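Local coordinates for desulfoferrodoxin (Rbo) (Treponema pallidum subsp. pallidum str. Nichols, PDB 1Y07), which probably reduces superoxide to hydrogen peroxide at a mononuclear iron centre, as expected of a class III superoxide reductase, at residues P74-A79 against C119-V124. Sequence-based numbering, arbitrary orientation.
Sequences PEHYIA and CNLHGV. With FE (Fe (III) ion), chain H.
His-76, Cys-119 and His-122 meet on one iron ion, forming three fifths of the [Fe(His)4Cys] centre characteristic of superoxide reductases, in a domain of the E-set clan. His-76 binds through NE2 but His-122 through ND1, while Cys-119 SG lies 2.1 Å from the iron; His-50 and His-70 complete the site. The two imidazoles of this contact meet rim to rim with planes 46° apart. Cys-119 SG also receives two weak hydrogen bonds, from Leu-121 N (3.3 Å to Cys-119 SG) and His-122 N (3.2 Å to Cys-119 SG), which help hold it in place beside the iron.

Ile-78 and Cys-119 form an antiparallel non-hydrogen-bonded pair beside the metal site, and Asn-120 N donates to Tyr-77 O (3.1 Å). A classic beta bulge sets His-122 and Gly-123 opposite Cys-119, whose backbone exchanges two hydrogen bonds with that of Gly-123.

Apolar contacts flank the site. Leu-121 CD1 sits over a face of the His-76 ring, 4.0 Å from its centroid, and Ile-78 CD1 touches Cys-119 CB.

The Asn-120 amide lies flat on the Tyr-77 ring, planes 9° apart, while Asn-120 OD1 accepts the hydrogen bond from Tyr-77 N at 3.0 Å, the donor tilted 35° from the carbonyl plane.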
ATOM      1  N   PRO B  74      14.936 -19.090   5.865  1.00 24.68           N
ATOM      2  CA  PRO B  74      14.770 -18.204   7.032  1.00 25.25           C
ATOM      3  C   PRO B  74      15.869 -17.135   7.169  1.00 25.22           C
ATOM      4  O   PRO B  74      15.611 -16.071   7.717  1.00 26.36           O
ATOM      5  CB  PRO B  74      14.800 -19.174   8.223  1.00 25.24           C
ATOM      6  CG  PRO B  74      14.470 -20.518   7.633  1.00 25.36           C
ATOM      7  CD  PRO B  74      15.099 -20.504   6.264  1.00 25.41           C
ATOM      8  N   GLU B  75      17.069 -17.406   6.667  1.00 25.44           N
ATOM      9  CA  GLU B  75      18.208 -16.480   6.838  1.00 24.93           C
ATOM     10  C   GLU B  75      18.327 -15.482   5.672  1.00 23.60           C
ATOM     11  O   GLU B  75      18.892 -14.388   5.819  1.00 23.20           O
ATOM     12  CB  GLU B  75      19.519 -17.265   6.996  1.00 25.80           C
ATOM     13  CG  GLU B  75      19.486 -18.386   8.040  1.00 27.41           C
ATOM     14  CD  GLU B  75      18.858 -19.693   7.537  1.00 29.53           C
ATOM     15  OE1 GLU B  75      19.361 -20.288   6.560  1.00 31.45           O
ATOM     16  OE2 GLU B  75      17.856 -20.144   8.129  1.00 31.59           O
ATOM     17  N   HIS B  76      17.787 -15.887   4.527  1.00 22.22           N
ATOM     18  CA  HIS B  76      17.845 -15.145   3.283  1.00 21.68           C
ATOM     19  C   HIS B  76      16.583 -15.366   2.451  1.00 21.50           C
ATOM     20  O   HIS B  76      16.354 -16.452   1.906  1.00 20.99           O
ATOM     21  CB  HIS B  76      19.066 -15.575   2.507  1.00 21.42           C
ATOM     22  CG  HIS B  76      19.408 -14.679   1.374  1.00 20.07           C
ATOM     23  ND1 HIS B  76      20.235 -15.074   0.347  1.00 19.04           N
ATOM     24  CD2 HIS B  76      19.045 -13.399   1.100  1.00 19.95           C
ATOM     25  CE1 HIS B  76      20.378 -14.077  -0.506  1.00 19.42           C
ATOM     26  NE2 HIS B  76      19.660 -13.051  -0.078  1.00 19.27           N
ATOM     27  N   TYR B  77      15.753 -14.330   2.363  1.00 21.06           N
ATOM     28  CA  TYR B  77      14.423 -14.457   1.754  1.00 20.32           C
ATOM     29  C   TYR B  77      13.932 -13.140   1.145  1.00 19.18           C
ATOM     30  O   TYR B  77      14.399 -12.053   1.526  1.00 18.64           O
ATOM     31  CB  TYR B  77      13.424 -14.930   2.818  1.00 21.20           C
ATOM     32  CG  TYR B  77      13.358 -14.047   4.038  1.00 21.37           C
ATOM     33  CD1 TYR B  77      12.465 -12.995   4.089  1.00 23.42           C
ATOM     34  CD2 TYR B  77      14.201 -14.238   5.131  1.00 21.17           C
ATOM     35  CE1 TYR B  77      12.406 -12.144   5.198  1.00 25.07           C
ATOM     36  CE2 TYR B  77      14.153 -13.385   6.251  1.00 22.18           C
ATOM     37  CZ  TYR B  77      13.243 -12.341   6.275  1.00 24.45           C
ATOM     38  OH  TYR B  77      13.130 -11.481   7.354  1.00 25.71           O
ATOM     39  N   ILE B  78      12.981 -13.245   0.219  1.00 18.18           N
ATOM     40  CA  ILE B  78      12.206 -12.068  -0.242  1.00 17.06           C
ATOM     41  C   ILE B  78      11.026 -11.868   0.697  1.00 16.42           C
ATOM     42  O   ILE B  78      10.150 -12.729   0.836  1.00 17.54           O
ATOM     43  CB  ILE B  78      11.696 -12.247  -1.685  1.00 16.60           C
ATOM     44  CG1 ILE B  78      12.845 -12.595  -2.646  1.00 17.23           C
ATOM     45  CG2 ILE B  78      10.976 -10.986  -2.121  1.00 16.37           C
ATOM     46  CD1 ILE B  78      14.067 -11.684  -2.501  1.00 18.86           C
ATOM     47  N   ALA B  79      10.971 -10.699   1.305  1.00 15.78           N
ATOM     48  CA  ALA B  79       9.990 -10.395   2.344  1.00 14.86           C
ATOM     49  C   ALA B  79       8.651 -10.014   1.767  1.00 13.91           C
ATOM     50  O   ALA B  79       7.611 -10.463   2.243  1.00 14.08           O
ATOM     51  CB  ALA B  79      10.486  -9.292   3.174  1.00 15.18           C
ATOM     52  N   CYS B 119      14.566  -7.783  -0.285  1.00 17.65           N
ATOM     53  CA  CYS B 119      15.308  -8.917   0.259  1.00 19.10           C
ATOM     54  C   CYS B 119      15.861  -8.538   1.646  1.00 19.17           C
ATOM     55  O   CYS B 119      16.365  -7.447   1.859  1.00 19.05           O
ATOM     56  CB  CYS B 119      16.422  -9.313  -0.689  1.00 19.45           C
ATOM     57  SG  CYS B 119      17.692 -10.359   0.088  1.00 22.12           S
ATOM     58  N   ASN B 120      15.757  -9.440   2.602  1.00 19.40           N
ATOM     59  CA  ASN B 120      16.099  -9.102   3.977  1.00 19.58           C
ATOM     60  C   ASN B 120      17.589  -8.824   4.120  1.00 19.64           C
ATOM     61  O   ASN B 120      18.005  -8.060   4.995  1.00 20.06           O
ATOM     62  CB  ASN B 120      15.644 -10.211   4.930  1.00 19.81           C
ATOM     63  CG  ASN B 120      16.634 -11.336   5.023  1.00 20.19           C
ATOM     64  OD1 ASN B 120      16.873 -12.067   4.048  1.00 18.27           O
ATOM     65  ND2 ASN B 120      17.195 -11.509   6.210  1.00 22.89           N
ATOM     66  N   LEU B 121      18.372  -9.401   3.222  1.00 20.10           N
ATOM     67  CA  LEU B 121      19.818  -9.178   3.215  1.00 20.57           C
ATOM     68  C   LEU B 121      20.299  -8.150   2.179  1.00 20.15           C
ATOM     69  O   LEU B 121      21.309  -7.509   2.410  1.00 20.74           O
ATOM     70  CB  LEU B 121      20.562 -10.507   2.997  1.00 20.77           C
ATOM     71  CG  LEU B 121      20.365 -11.598   4.062  1.00 21.24           C
ATOM     72  CD1 LEU B 121      21.365 -12.695   3.862  1.00 21.90           C
ATOM     73  CD2 LEU B 121      20.460 -11.047   5.513  1.00 21.08           C
ATOM     74  N   HIS B 122      19.617  -8.008   1.048  1.00 19.78           N
ATOM     75  CA  HIS B 122      20.103  -7.168  -0.063  1.00 19.47           C
ATOM     76  C   HIS B 122      19.257  -5.891  -0.325  1.00 19.52           C
ATOM     77  O   HIS B 122      19.572  -5.090  -1.223  1.00 19.90           O
ATOM     78  CB  HIS B 122      20.206  -7.983  -1.366  1.00 19.27           C
ATOM     79  CG  HIS B 122      21.213  -9.090  -1.323  1.00 19.97           C
ATOM     80  ND1 HIS B 122      20.885 -10.394  -1.006  1.00 21.37           N
ATOM     81  CD2 HIS B 122      22.547  -9.088  -1.565  1.00 19.11           C
ATOM     82  CE1 HIS B 122      21.974 -11.143  -1.053  1.00 19.91           C
ATOM     83  NE2 HIS B 122      22.993 -10.378  -1.390  1.00 19.35           N
ATOM     84  N   GLY B 123      18.196  -5.680   0.443  1.00 19.27           N
ATOM     85  CA  GLY B 123      17.407  -4.460   0.295  1.00 18.56           C
ATOM     86  C   GLY B 123      16.398  -4.420  -0.864  1.00 18.84           C
ATOM     87  O   GLY B 123      15.988  -5.460  -1.391  1.00 17.36           O
ATOM     88  N   VAL B 124      15.993  -3.214  -1.268  1.00 17.81           N
ATOM     89  CA  VAL B 124      14.942  -3.099  -2.273  1.00 17.95           C
ATOM     90  C   VAL B 124      15.494  -3.020  -3.691  1.00 16.85           C
ATOM     91  O   VAL B 124      16.525  -2.373  -3.925  1.00 15.91           O
ATOM     92  CB  VAL B 124      14.047  -1.858  -2.043  1.00 18.83           C
ATOM     93  CG1 VAL B 124      12.900  -1.830  -3.067  1.00 19.58           C
ATOM     94  CG2 VAL B 124      13.548  -1.814  -0.600  1.00 20.11           C
TER
HETATM   95 FE    FE H 130      19.016 -11.399  -1.236  1.00 37.48          FE